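Local coordinates for protein imelysin (Bacteroides ovatus ATCC 8483, PDB 3OYV) that is probably an outer-membrane protein of the imelysin-like family, a group implicated in bacterial iron uptake, although it is named as a peptidase, at residues G52-Y56 and A57-K61; N128-S131 and I132-A135; P240-K243 and S244-E247. One frame throughout, in Å; residues are numbered along the deposited sequence. Where two conformers were deposited one is given.

Contact 1: residues G52-Y56 and A57-K61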
# COMPACT_ATOMS: atom_id res chain seq x y z
N GLY A 52 -17.19 -15.05 9.61
CA GLY A 52 -18.22 -16.06 9.50
C GLY A 52 -19.61 -15.60 9.09
O GLY A 52 -20.48 -16.45 8.85
N GLY A 53 -19.81 -14.28 8.96
CA GLY A 53 -21.10 -13.73 8.58
C GLY A 53 -21.08 -13.22 7.15
O GLY A 53 -20.33 -13.73 6.31
N GLU A 54 -21.92 -12.23 6.87
CA GLU A 54 -21.99 -11.61 5.54
C GLU A 54 -20.62 -11.03 5.23
O GLU A 54 -19.84 -10.73 6.13
CB GLU A 54 -23.06 -10.49 5.47
CG GLU A 54 -22.79 -9.34 6.38
CD GLU A 54 -23.84 -8.22 6.31
OE1 GLU A 54 -24.68 -8.21 5.39
OE2 GLU A 54 -23.75 -7.31 7.19
N SER A 55 -20.35 -10.83 3.96
CA SER A 55 -19.08 -10.23 3.57
C SER A 55 -18.97 -8.80 4.08
O SER A 55 -19.98 -8.12 4.34
CB SER A 55 -19.00 -10.22 2.05
OG SER A 55 -19.93 -9.29 1.52
N TYR A 56 -17.75 -8.27 4.17
CA TYR A 56 -17.61 -6.88 4.59
C TYR A 56 -18.18 -5.94 3.52
O TYR A 56 -18.72 -4.87 3.86
CB TYR A 56 -16.16 -6.52 4.91
CG TYR A 56 -16.04 -5.35 5.84
CD1 TYR A 56 -16.14 -5.54 7.21
CD2 TYR A 56 -15.87 -4.05 5.38
CE1 TYR A 56 -16.03 -4.50 8.07
CE2 TYR A 56 -15.74 -2.98 6.28
CZ TYR A 56 -15.84 -3.23 7.62
OH TYR A 56 -15.76 -2.20 8.53
N ALA A 57 -18.11 -6.32 2.25
CA ALA A 57 -18.72 -5.53 1.18
C ALA A 57 -20.22 -5.39 1.47
O ALA A 57 -20.77 -4.28 1.37
CB ALA A 57 -18.48 -6.17 -0.18
N SER A 58 -20.89 -6.50 1.77
CA SER A 58 -22.32 -6.45 2.03
C SER A 58 -22.61 -5.58 3.27
O SER A 58 -23.57 -4.80 3.27
CB SER A 58 -22.89 -7.86 2.20
OG SER A 58 -22.89 -8.60 0.98
N LEU A 59 -21.80 -5.72 4.31
CA LEU A 59 -21.95 -4.95 5.54
C LEU A 59 -21.83 -3.43 5.27
O LEU A 59 -22.69 -2.65 5.69
CB LEU A 59 -20.88 -5.43 6.55
CG LEU A 59 -20.82 -4.77 7.92
CD1 LEU A 59 -20.06 -5.69 8.87
CD2 LEU A 59 -20.19 -3.42 7.90
N PHE A 60 -20.79 -3.04 4.56
CA PHE A 60 -20.55 -1.64 4.31
C PHE A 60 -21.62 -1.04 3.41
O PHE A 60 -22.06 0.08 3.65
CB PHE A 60 -19.16 -1.46 3.72
CG PHE A 60 -18.59 -0.06 3.87
CD1 PHE A 60 -18.23 0.44 5.12
CD2 PHE A 60 -18.43 0.76 2.77
CE1 PHE A 60 -17.69 1.73 5.24
CE2 PHE A 60 -17.91 2.01 2.89
CZ PHE A 60 -17.53 2.51 4.11
N LYS A 61 -22.02 -1.76 2.36
CA LYS A 61 -23.08 -1.26 1.48
C LYS A 61 -24.44 -1.16 2.16
O LYS A 61 -25.27 -0.33 1.77
CB LYS A 61 -23.22 -2.12 0.22
CG LYS A 61 -21.99 -2.01 -0.64
CD LYS A 61 -22.09 -2.81 -1.95
CE LYS A 61 -21.99 -4.31 -1.70
NZ LYS A 61 -22.19 -5.10 -2.95
O HOH W 1 -22.39 -11.28 1.82
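Ser55 O and Tyr56 O accept from Leu59 N and Phe60 N, the first i to i+4 backbone bonds of helix 56-62, where the loop arriving through Gly52 to Glu54 turns into helical geometry. The motif is an N-cap: Ser55 stands just before the helix and its OG accepts from Ser58 N at 3.0 Å, with an N-H...O angle of 161°. OG can reach forward over the first turn because chi1 of 70° sets it between the backbone N and the carbonyl carbon of its own residue, and its bond caps the Ser58 N-H in that turn. Water 1 bridges the same turn, accepting from Ser55 N at 3.0 Å and lying 2.9 Å from Ser58 OG.

Glu54, exposed to solvent, extends its chain beyond CG and lays its carboxylate alongside the start of the helix, crossing the Leu59 side chain at about a right angle. OE1 is 3.7 Å from Ser58 CB. This approach to carbon is a packing contact, though the amino end of a helix would probably suit a negative group.

Leu59 CD2 lies over one face of the Tyr56 ring, near its rim. Phe60 CD1 comes within 4.4 Å of Tyr56 CE2 at an oblique angle. Trp46 and Tyr50 meet the Tyr56 ring edge to face, while Phe60 packs on Val230 and Val234 of helix 223-261, so the short helix joins an aromatic cluster through Tyr56 and the long helix through Phe60. Glu54 OE2 ends 3.4 Å from Leu59 CA and 3.5 Å from Leu59 CB.

Contact 2: residues N128-S131 and I132-A135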
# COMPACT_ATOMS: atom_id res chain seq x y z
N ASN A 128 -0.25 5.67 -4.04
CA ASN A 128 -1.06 5.98 -2.88
C ASN A 128 -2.02 7.17 -3.17
O ASN A 128 -3.17 7.18 -2.75
CB ASN A 128 -0.22 6.35 -1.65
CG ASN A 128 0.72 5.24 -1.13
OD1 ASN A 128 1.67 5.58 -0.44
ND2 ASN A 128 0.47 3.96 -1.45
N ILE A 129 -1.52 8.16 -3.89
CA ILE A 129 -2.37 9.30 -4.27
C ILE A 129 -3.44 8.85 -5.29
O ILE A 129 -4.59 9.28 -5.23
CB ILE A 129 -1.55 10.49 -4.78
CG1 ILE A 129 -0.55 10.98 -3.72
CG2 ILE A 129 -2.48 11.61 -5.23
CD1 ILE A 129 -1.13 11.32 -2.38
N TYR A 130 -3.06 7.96 -6.22
CA TYR A 130 -4.06 7.41 -7.13
C TYR A 130 -5.13 6.61 -6.43
O TYR A 130 -6.23 6.53 -6.93
CB TYR A 130 -3.40 6.60 -8.24
CG TYR A 130 -2.64 7.43 -9.23
CD1 TYR A 130 -3.11 8.69 -9.61
CD2 TYR A 130 -1.45 6.98 -9.80
CE1 TYR A 130 -2.42 9.47 -10.52
CE2 TYR A 130 -0.76 7.76 -10.73
CZ TYR A 130 -1.26 8.99 -11.07
OH TYR A 130 -0.58 9.77 -11.98
N SER A 131 -4.83 6.06 -5.25
CA SER A 131 -5.87 5.45 -4.43
C SER A 131 -6.97 6.45 -4.06
O SER A 131 -8.18 6.15 -4.14
CB SER A 131 -5.27 4.81 -3.18
OG SER A 131 -6.24 4.02 -2.49
N ILE A 132 -6.54 7.67 -3.72
CA ILE A 132 -7.49 8.74 -3.44
C ILE A 132 -8.30 9.09 -4.71
O ILE A 132 -9.54 9.24 -4.65
CB ILE A 132 -6.77 10.02 -2.94
CG1 ILE A 132 -6.02 9.73 -1.65
CG2 ILE A 132 -7.78 11.17 -2.78
CD1 ILE A 132 -5.13 10.93 -1.21
N ARG A 133 -7.62 9.23 -5.84
CA ARG A 133 -8.30 9.44 -7.10
C ARG A 133 -9.38 8.39 -7.33
O ARG A 133 -10.52 8.72 -7.64
CB ARG A 133 -7.31 9.43 -8.24
CG ARG A 133 -7.96 9.75 -9.58
CD ARG A 133 -7.15 9.20 -10.72
NE ARG A 133 -6.99 7.75 -10.65
CZ ARG A 133 -6.26 7.04 -11.48
NH1 ARG A 133 -5.61 7.66 -12.48
NH2 ARG A 133 -6.16 5.73 -11.35
N ASN A 134 -9.00 7.12 -7.19
CA ASN A 134 -9.96 6.04 -7.41
C ASN A 134 -11.16 6.15 -6.50
O ASN A 134 -12.30 5.98 -6.94
CB ASN A 134 -9.29 4.69 -7.25
CG ASN A 134 -8.26 4.41 -8.34
OD1 ASN A 134 -8.11 5.18 -9.31
ND2 ASN A 134 -7.54 3.30 -8.19
N ALA A 135 -10.93 6.44 -5.23
CA ALA A 135 -12.02 6.58 -4.26
C ALA A 135 -12.96 7.70 -4.68
O ALA A 135 -14.18 7.55 -4.60
CB ALA A 135 -11.49 6.84 -2.83
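The guanidinium of Arg133 lies flat on the ring of Tyr130 one turn earlier, a cation-pi stack with centres 4.7 Å apart and planes 25° from parallel. Tyr130 CD1 sits over one face of the guanidinium, displaced toward its rim, and Arg133 NH1 comes within 3.9 Å of that carbon. Two torsions of the arginine chain bring this about: CG leaves anti to the backbone N (chi1 -176°), and the bend at chi3, 60°, folds the head back toward the tyrosine. The rotation of the head is fixed at its edge by Asn134. Arg133 NE and NH2 both donate to Asn134 OD1, at 3.1 and 2.9 Å, a side-on grip by two nitrogens on a single oxygen. NH2 arrives in the carbonyl plane on a lone pair, whereas NE is tilted out of it.

All this happens in the second half of helix 121-137, in this largely alpha-helical imelysin fold, and regular i to i+4 bonds such as Asn134 N to Tyr130 O continue along the backbone. Around the helix from the stack, Ile129 and Ile132 point the same way, their CD1 atoms 4.2 Å apart, and both meet helix 158-177, at Ile175 and Ile168. Ile168 also touches Arg133, and Ala172 touches Tyr130. Ser131 turns its OG elsewhere, where Lys284 O and Ala287 N engage it, and Asn128 is held through OD1 by Lys93 and through ND2 by Glu283 O.

Contact 3: residues P240-K243 and S244-E247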
# COMPACT_ATOMS: atom_id res chain seq x y z
N PRO A 240 -12.55 -4.99 -6.26
CA PRO A 240 -11.64 -5.32 -7.38
C PRO A 240 -10.18 -5.10 -7.08
O PRO A 240 -9.32 -5.83 -7.59
CB PRO A 240 -12.16 -4.46 -8.53
CG PRO A 240 -13.63 -4.26 -8.23
CD PRO A 240 -13.65 -4.11 -6.71
N THR A 241 -9.85 -4.06 -6.31
CA THR A 241 -8.47 -3.86 -5.93
C THR A 241 -7.96 -5.02 -5.07
O THR A 241 -6.83 -5.52 -5.31
CB THR A 241 -8.27 -2.50 -5.20
OG1 THR A 241 -8.68 -1.46 -6.10
CG2 THR A 241 -6.83 -2.30 -4.80
N TYR A 242 -8.76 -5.47 -4.11
CA TYR A 242 -8.33 -6.59 -3.29
C TYR A 242 -8.32 -7.92 -4.09
O TYR A 242 -7.49 -8.78 -3.80
CB TYR A 242 -9.15 -6.70 -2.04
CG TYR A 242 -8.94 -5.60 -1.04
CD1 TYR A 242 -7.68 -5.08 -0.79
CD2 TYR A 242 -9.99 -5.15 -0.27
CE1 TYR A 242 -7.48 -4.08 0.19
CE2 TYR A 242 -9.81 -4.19 0.71
CZ TYR A 242 -8.56 -3.66 0.95
OH TYR A 242 -8.41 -2.75 1.98
N LYS A 243 -9.20 -8.07 -5.07
CA LYS A 243 -9.14 -9.24 -5.96
C LYS A 243 -7.82 -9.25 -6.71
O LYS A 243 -7.14 -10.28 -6.80
CB LYS A 243 -10.30 -9.25 -6.97
CG LYS A 243 -10.39 -10.56 -7.76
CD LYS A 243 -11.53 -10.48 -8.78
CE LYS A 243 -11.66 -11.78 -9.57
NZ LYS A 243 -12.82 -11.80 -10.51
N SER A 244 -7.44 -8.10 -7.24
CA SER A 244 -6.17 -7.97 -7.99
C SER A 244 -4.99 -8.28 -7.07
O SER A 244 -4.06 -8.97 -7.45
CB SER A 244 -6.01 -6.57 -8.63
OG SER A 244 -4.81 -6.45 -9.37
N LEU A 245 -5.04 -7.74 -5.85
CA LEU A 245 -3.98 -7.98 -4.87
C LEU A 245 -3.85 -9.47 -4.58
O LEU A 245 -2.71 -9.99 -4.52
CB LEU A 245 -4.27 -7.20 -3.60
CG LEU A 245 -3.30 -7.41 -2.44
CD1 LEU A 245 -1.89 -6.93 -2.80
CD2 LEU A 245 -3.83 -6.70 -1.19
N LYS A 246 -4.96 -10.16 -4.36
CA LYS A 246 -4.91 -11.59 -4.13
C LYS A 246 -4.29 -12.33 -5.32
O LYS A 246 -3.39 -13.17 -5.15
CB LYS A 246 -6.32 -12.10 -3.80
CG LYS A 246 -6.43 -13.55 -3.37
CD LYS A 246 -6.48 -14.47 -4.55
CE LYS A 246 -6.84 -15.96 -4.16
NZ LYS A 246 -5.70 -16.67 -3.43
N GLU A 247 -4.74 -12.01 -6.52
CA GLU A 247 -4.22 -12.71 -7.71
C GLU A 247 -2.73 -12.46 -7.91
O GLU A 247 -1.96 -13.35 -8.23
CB GLU A 247 -4.99 -12.27 -8.96
CG GLU A 247 -6.43 -12.75 -8.94
CD GLU A 247 -7.33 -12.07 -9.92
OE1 GLU A 247 -6.92 -11.09 -10.59
OE2 GLU A 247 -8.51 -12.52 -9.99
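Lys243 crosses the Glu247 side chain obliquely one turn on, and its chain can be followed outward from the helix. CB lies 3.1 Å from Ser244 N, the next nitrogen in the chain, a distance set by the covalent geometry. CG, set anti to the backbone N by a chi1 of -171°, is 3.5 Å from Glu247 OE2. CD passes the same oxygen at 3.8 Å, and CE comes nearest, at 3.3 Å from Glu247 OE2. The fully extended chain then carries NZ past the carboxylate, 4.4 Å from Glu247 OE2 and so beyond a salt bridge; attraction between the charges probably still contributes. The lysine was modelled in two conformers, so its contacts with Glu247 describe one of them. Glu247 CG rests 3.3 Å from Lys243 O, which accepts from Glu247 N in the i to i+4 pattern.

Tyr242 and Leu245, both buried, point the same way, with Tyr242 CD1 and Leu245 CD2 4.2 Å apart. This is mid-helix packing on helix 223-261, just after the kink at Pro240. Tyr242 lies against Leu42 and Tyr43 of helix 21-47, and Leu245 against Ala39 there. Helix 265-283 also packs here, with Pro281 on Thr241 and Ser244, and Trp282 on Leu245.

Helix 223-261 ties the three contacts together. Contact 3 lies on it, the short helix of contact 1 packs on its Val230 and Val234, and contact 2 reaches it through Asn134 on Val237 and Ala135 on Tyr233. No two contacts touch: nearest atoms are about 5 Å apart between contacts 2 and 3 (centres about 16 Å) and about 8 Å between contacts 1 and 3 (centres about 17 Å), while the centres of contacts 1 and 2 are about 23 Å apart. Trp46 meets Tyr56 and Tyr242, and Phe288 meets Ser131, Thr241 and Tyr242. Contact 2 is near a possible pocket: an unidentified ligand, probably from the crystallisation liquor, lies about 4 Å from the Asn128 side chain.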